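Long-range contact in chloride intracellular channel exc-4 (Caenorhabditis elegans, PDB 2YV9), which may insert into membranes to form chloride ion channels and is required to control lumen size as the excretory canal grows: residues L126-F140 against V150-V164. Numbering follows the deposited sequence.
Sequences LYRNFKLFLRAKVEF and VEDLPAQIKVHYNRV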
# COMPACT_ATOMS: atom_id res chain seq x y z
N LEU A 126 6.57 -18.85 -2.34
CA LEU A 126 5.72 -19.68 -1.46
C LEU A 126 4.27 -19.19 -1.54
O LEU A 126 3.32 -19.99 -1.77
CB LEU A 126 6.23 -19.57 -0.03
CG LEU A 126 5.30 -20.17 1.01
CD1 LEU A 126 5.15 -21.69 0.82
CD2 LEU A 126 5.79 -19.72 2.46
N TYR A 127 4.07 -17.90 -1.29
CA TYR A 127 2.67 -17.42 -1.15
C TYR A 127 1.94 -17.43 -2.48
O TYR A 127 0.75 -17.69 -2.54
CB TYR A 127 2.59 -16.06 -0.49
CG TYR A 127 1.26 -15.73 0.06
CD1 TYR A 127 0.71 -16.45 1.08
CD2 TYR A 127 0.59 -14.64 -0.41
CE1 TYR A 127 -0.56 -16.12 1.57
CE2 TYR A 127 -0.65 -14.28 0.06
CZ TYR A 127 -1.21 -15.01 1.04
OH TYR A 127 -2.47 -14.58 1.43
N ARG A 128 2.67 -17.17 -3.56
CA ARG A 128 2.11 -17.27 -4.93
C ARG A 128 1.58 -18.70 -5.19
O ARG A 128 0.44 -18.90 -5.69
CB ARG A 128 3.19 -16.92 -5.90
CG ARG A 128 2.95 -17.23 -7.37
CD ARG A 128 4.22 -16.77 -8.06
NE ARG A 128 4.79 -17.75 -8.93
CZ ARG A 128 6.08 -17.89 -9.21
NH1 ARG A 128 7.05 -17.10 -8.68
NH2 ARG A 128 6.43 -18.85 -10.07
N ASN A 129 2.37 -19.71 -4.86
CA ASN A 129 1.88 -21.06 -5.10
C ASN A 129 0.71 -21.46 -4.17
O ASN A 129 -0.19 -22.20 -4.57
CB ASN A 129 3.00 -22.07 -5.04
CG ASN A 129 3.83 -22.05 -6.31
OD1 ASN A 129 5.02 -21.79 -6.27
ND2 ASN A 129 3.21 -22.35 -7.42
N PHE A 130 0.75 -20.98 -2.93
CA PHE A 130 -0.36 -21.18 -1.99
C PHE A 130 -1.65 -20.61 -2.60
O PHE A 130 -2.66 -21.27 -2.62
CB PHE A 130 -0.08 -20.50 -0.65
CG PHE A 130 -1.26 -20.46 0.29
CD1 PHE A 130 -1.78 -21.61 0.86
CD2 PHE A 130 -1.80 -19.24 0.62
CE1 PHE A 130 -2.86 -21.52 1.77
CE2 PHE A 130 -2.88 -19.16 1.52
CZ PHE A 130 -3.38 -20.29 2.08
N LYS A 131 -1.59 -19.36 -3.08
CA LYS A 131 -2.80 -18.71 -3.63
C LYS A 131 -3.33 -19.50 -4.83
O LYS A 131 -4.58 -19.70 -5.00
CB LYS A 131 -2.46 -17.29 -4.03
CG LYS A 131 -2.30 -16.36 -2.79
CD LYS A 131 -2.13 -14.90 -3.23
CE LYS A 131 -0.77 -14.65 -3.85
NZ LYS A 131 -0.60 -13.19 -4.25
N LEU A 132 -2.42 -19.95 -5.71
CA LEU A 132 -2.85 -20.79 -6.85
C LEU A 132 -3.57 -22.06 -6.38
O LEU A 132 -4.64 -22.42 -6.94
CB LEU A 132 -1.69 -21.18 -7.75
CG LEU A 132 -1.10 -19.95 -8.45
CD1 LEU A 132 0.27 -20.28 -9.12
CD2 LEU A 132 -2.06 -19.39 -9.50
N PHE A 133 -3.04 -22.73 -5.38
CA PHE A 133 -3.62 -23.98 -4.90
C PHE A 133 -4.97 -23.70 -4.22
O PHE A 133 -5.98 -24.41 -4.43
CB PHE A 133 -2.71 -24.68 -3.90
CG PHE A 133 -3.26 -25.99 -3.41
CD1 PHE A 133 -3.74 -26.93 -4.30
CD2 PHE A 133 -3.33 -26.28 -2.04
CE1 PHE A 133 -4.27 -28.13 -3.83
CE2 PHE A 133 -3.87 -27.45 -1.58
CZ PHE A 133 -4.35 -28.38 -2.46
N LEU A 134 -5.01 -22.63 -3.43
CA LEU A 134 -6.26 -22.23 -2.77
C LEU A 134 -7.33 -22.05 -3.81
O LEU A 134 -8.44 -22.61 -3.70
CB LEU A 134 -6.04 -21.00 -1.92
CG LEU A 134 -7.28 -20.32 -1.35
CD1 LEU A 134 -7.98 -21.20 -0.32
CD2 LEU A 134 -6.82 -18.96 -0.81
N ARG A 135 -7.05 -21.25 -4.83
CA ARG A 135 -8.05 -21.00 -5.85
C ARG A 135 -8.39 -22.30 -6.64
O ARG A 135 -9.57 -22.60 -6.89
CB ARG A 135 -7.58 -19.91 -6.80
CG ARG A 135 -8.47 -19.69 -8.03
CD ARG A 135 -9.81 -19.09 -7.59
NE ARG A 135 -10.67 -18.66 -8.70
CZ ARG A 135 -10.46 -17.57 -9.43
NH1 ARG A 135 -9.38 -16.84 -9.27
NH2 ARG A 135 -11.31 -17.25 -10.40
N ALA A 136 -7.37 -23.08 -7.02
CA ALA A 136 -7.63 -24.30 -7.82
C ALA A 136 -8.47 -25.30 -7.03
O ALA A 136 -9.42 -25.89 -7.57
CB ALA A 136 -6.32 -24.93 -8.23
N LYS A 137 -8.16 -25.50 -5.76
CA LYS A 137 -8.88 -26.53 -5.01
C LYS A 137 -10.31 -26.08 -4.70
O LYS A 137 -11.29 -26.88 -4.80
CB LYS A 137 -8.18 -26.94 -3.72
CG LYS A 137 -8.70 -28.30 -3.27
CD LYS A 137 -8.30 -28.60 -1.85
CE LYS A 137 -8.70 -30.00 -1.49
NZ LYS A 137 -10.09 -30.04 -1.07
N VAL A 138 -10.42 -24.80 -4.37
CA VAL A 138 -11.79 -24.23 -4.08
C VAL A 138 -12.70 -24.39 -5.28
O VAL A 138 -13.89 -24.75 -5.17
CB VAL A 138 -11.72 -22.75 -3.63
CG1 VAL A 138 -13.08 -22.03 -3.77
CG2 VAL A 138 -11.22 -22.69 -2.19
N GLU A 139 -12.17 -24.11 -6.46
CA GLU A 139 -12.98 -24.24 -7.69
C GLU A 139 -13.24 -25.73 -8.01
O GLU A 139 -14.32 -26.12 -8.52
CB GLU A 139 -12.30 -23.56 -8.87
CG GLU A 139 -12.06 -22.07 -8.67
CD GLU A 139 -13.29 -21.16 -8.87
OE1 GLU A 139 -14.42 -21.64 -9.13
OE2 GLU A 139 -13.08 -19.92 -8.80
N PHE A 140 -12.27 -26.58 -7.72
CA PHE A 140 -12.45 -28.01 -7.99
C PHE A 140 -13.54 -28.59 -7.11
O PHE A 140 -14.31 -29.49 -7.53
CB PHE A 140 -11.13 -28.75 -7.71
CG PHE A 140 -11.18 -30.18 -8.08
CD1 PHE A 140 -11.29 -30.54 -9.42
CD2 PHE A 140 -11.16 -31.17 -7.12
CE1 PHE A 140 -11.34 -31.88 -9.78
CE2 PHE A 140 -11.21 -32.49 -7.48
CZ PHE A 140 -11.31 -32.85 -8.80
N VAL A 150 -6.59 -34.03 -0.66
CA VAL A 150 -5.48 -33.62 -1.53
C VAL A 150 -4.86 -34.83 -2.29
O VAL A 150 -4.49 -34.69 -3.46
CB VAL A 150 -4.40 -32.96 -0.66
CG1 VAL A 150 -3.04 -32.83 -1.41
CG2 VAL A 150 -4.92 -31.61 -0.13
N GLU A 151 -4.78 -35.99 -1.64
CA GLU A 151 -4.18 -37.18 -2.26
C GLU A 151 -4.98 -37.67 -3.48
O GLU A 151 -4.42 -38.32 -4.35
CB GLU A 151 -4.04 -38.32 -1.23
CG GLU A 151 -5.34 -38.87 -0.71
CD GLU A 151 -5.13 -39.83 0.44
OE1 GLU A 151 -4.50 -40.90 0.23
OE2 GLU A 151 -5.59 -39.51 1.56
N ASP A 152 -6.27 -37.33 -3.54
CA ASP A 152 -7.12 -37.69 -4.69
C ASP A 152 -7.18 -36.66 -5.82
O ASP A 152 -7.97 -36.82 -6.75
CB ASP A 152 -8.55 -37.98 -4.24
CG ASP A 152 -8.61 -39.06 -3.19
OD1 ASP A 152 -7.75 -39.96 -3.25
OD2 ASP A 152 -9.52 -39.01 -2.32
N LEU A 153 -6.37 -35.61 -5.76
CA LEU A 153 -6.53 -34.53 -6.72
C LEU A 153 -5.89 -34.87 -8.04
O LEU A 153 -4.82 -35.49 -8.05
CB LEU A 153 -5.87 -33.24 -6.21
CG LEU A 153 -6.59 -32.59 -5.03
CD1 LEU A 153 -5.75 -31.47 -4.47
CD2 LEU A 153 -7.99 -32.07 -5.51
N PRO A 154 -6.50 -34.44 -9.16
CA PRO A 154 -5.90 -34.67 -10.47
C PRO A 154 -4.65 -33.81 -10.65
O PRO A 154 -4.50 -32.78 -9.98
CB PRO A 154 -7.00 -34.24 -11.44
CG PRO A 154 -7.74 -33.17 -10.69
CD PRO A 154 -7.75 -33.64 -9.27
N ALA A 155 -3.75 -34.19 -11.57
CA ALA A 155 -2.45 -33.53 -11.62
C ALA A 155 -2.46 -32.01 -11.76
O ALA A 155 -1.61 -31.33 -11.18
CB ALA A 155 -1.59 -34.15 -12.72
N GLN A 156 -3.41 -31.45 -12.52
CA GLN A 156 -3.40 -30.01 -12.79
C GLN A 156 -3.83 -29.15 -11.58
O GLN A 156 -3.55 -27.94 -11.56
CB GLN A 156 -4.24 -29.63 -14.01
CG GLN A 156 -5.76 -29.56 -13.77
CD GLN A 156 -6.43 -30.90 -13.59
OE1 GLN A 156 -5.77 -31.94 -13.56
NE2 GLN A 156 -7.76 -30.90 -13.44
N ILE A 157 -4.43 -29.80 -10.57
CA ILE A 157 -4.71 -29.14 -9.31
C ILE A 157 -3.60 -29.46 -8.28
O ILE A 157 -3.13 -28.57 -7.58
CB ILE A 157 -6.07 -29.53 -8.79
CG1 ILE A 157 -7.11 -29.17 -9.86
CG2 ILE A 157 -6.42 -28.79 -7.47
CD1 ILE A 157 -8.30 -29.70 -9.58
N LYS A 158 -3.23 -30.73 -8.23
CA LYS A 158 -2.25 -31.16 -7.22
C LYS A 158 -0.87 -30.53 -7.41
O LYS A 158 -0.14 -30.29 -6.41
CB LYS A 158 -2.11 -32.66 -7.19
CG LYS A 158 -1.40 -33.13 -5.90
CD LYS A 158 -1.53 -34.58 -5.67
CE LYS A 158 -0.87 -35.00 -4.38
NZ LYS A 158 0.62 -34.78 -4.38
N VAL A 159 -0.51 -30.18 -8.65
CA VAL A 159 0.78 -29.52 -8.90
C VAL A 159 0.99 -28.24 -8.06
O VAL A 159 2.08 -28.01 -7.57
CB VAL A 159 1.08 -29.24 -10.42
CG1 VAL A 159 0.05 -28.34 -11.05
CG2 VAL A 159 2.49 -28.64 -10.59
N HIS A 160 -0.08 -27.48 -7.80
CA HIS A 160 0.11 -26.23 -7.03
C HIS A 160 0.46 -26.59 -5.58
O HIS A 160 1.27 -25.91 -4.93
CB HIS A 160 -1.19 -25.43 -7.04
CG HIS A 160 -1.72 -25.17 -8.41
ND1 HIS A 160 -1.00 -24.48 -9.36
CD2 HIS A 160 -2.90 -25.51 -9.00
CE1 HIS A 160 -1.73 -24.38 -10.46
NE2 HIS A 160 -2.88 -25.02 -10.27
N TYR A 161 -0.15 -27.67 -5.10
CA TYR A 161 0.12 -28.16 -3.75
C TYR A 161 1.56 -28.64 -3.67
O TYR A 161 2.24 -28.41 -2.70
CB TYR A 161 -0.82 -29.29 -3.37
CG TYR A 161 -0.36 -30.10 -2.15
CD1 TYR A 161 -0.51 -29.62 -0.88
CD2 TYR A 161 0.29 -31.32 -2.32
CE1 TYR A 161 -0.10 -30.36 0.24
CE2 TYR A 161 0.70 -32.06 -1.25
CZ TYR A 161 0.53 -31.59 0.03
OH TYR A 161 1.02 -32.42 1.06
N ASN A 162 1.96 -29.42 -4.66
CA ASN A 162 3.35 -29.93 -4.66
C ASN A 162 4.36 -28.79 -4.69
O ASN A 162 5.39 -28.86 -3.97
CB ASN A 162 3.59 -30.90 -5.84
CG ASN A 162 2.70 -32.14 -5.76
OD1 ASN A 162 2.12 -32.41 -4.72
ND2 ASN A 162 2.59 -32.88 -6.88
N ARG A 163 4.06 -27.72 -5.46
CA ARG A 163 4.91 -26.53 -5.52
C ARG A 163 4.95 -25.78 -4.22
O ARG A 163 6.00 -25.27 -3.82
CB ARG A 163 4.54 -25.60 -6.66
CG ARG A 163 4.75 -26.21 -8.00
CD ARG A 163 5.05 -25.16 -9.07
NE ARG A 163 5.53 -25.79 -10.29
CZ ARG A 163 5.79 -25.16 -11.42
NH1 ARG A 163 5.64 -23.83 -11.54
NH2 ARG A 163 6.24 -25.85 -12.45
N VAL A 164 3.80 -25.72 -3.53
CA VAL A 164 3.81 -25.23 -2.15
C VAL A 164 4.79 -26.02 -1.29
O VAL A 164 5.63 -25.46 -0.62
CB VAL A 164 2.38 -25.19 -1.50
CG1 VAL A 164 2.41 -24.87 -0.01
CG2 VAL A 164 1.50 -24.13 -2.28
O HOH W 1 4.91 -21.68 -9.42
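Water 1 ties the two helices together where no direct hydrogen bond does: its oxygen accepts from Arg163 NH1 at 3.1 Å, lying in the guanidinium plane at its edge, and more weakly from Arg128 NH2. An extended Arg163 chain from CG to NE carries the guanidinium out to this water, while its CB packs against the amide group of Asn129. Arg128 also forms a salt bridge with Glu88 of the second subunit. Away from the water the contact is largely apolar. Phe133, with CG anti to the backbone N (chi1 -179°), turns one ring face to Tyr161 CB, which stands almost centrally over it, 3.7 Å from the ring centroid. Leu153 CD1 meets the same ring at its edge, in plane, 3.7 Å from Phe133 CE1. The segments 126-140 and 155-164 of two consecutive helices run roughly antiparallel, at 150°, with axes 8.2 Å apart at closest approach, within the all-helical C-terminal domain of the GST fold. Packing is knobs-into-holes: Ile157 enters the hole formed by Phe133, Ala136, Lys137 and Phe140, and His160 the one formed by Asn129, Leu132, Phe133 and Ala136. The His160 ring receives Leu132 CB off-centre, and its CD2 lies 3.6 Å from Ala136 CB. At one end, Val164 CG2 presses on the helix backbone, 3.3 Å from Phe130 N; at the other, Pro154 CD approaches Phe140 CZ to 3.7 Å, and Leu153 CD2 touches the same phenyl ring along CD2 and CE2.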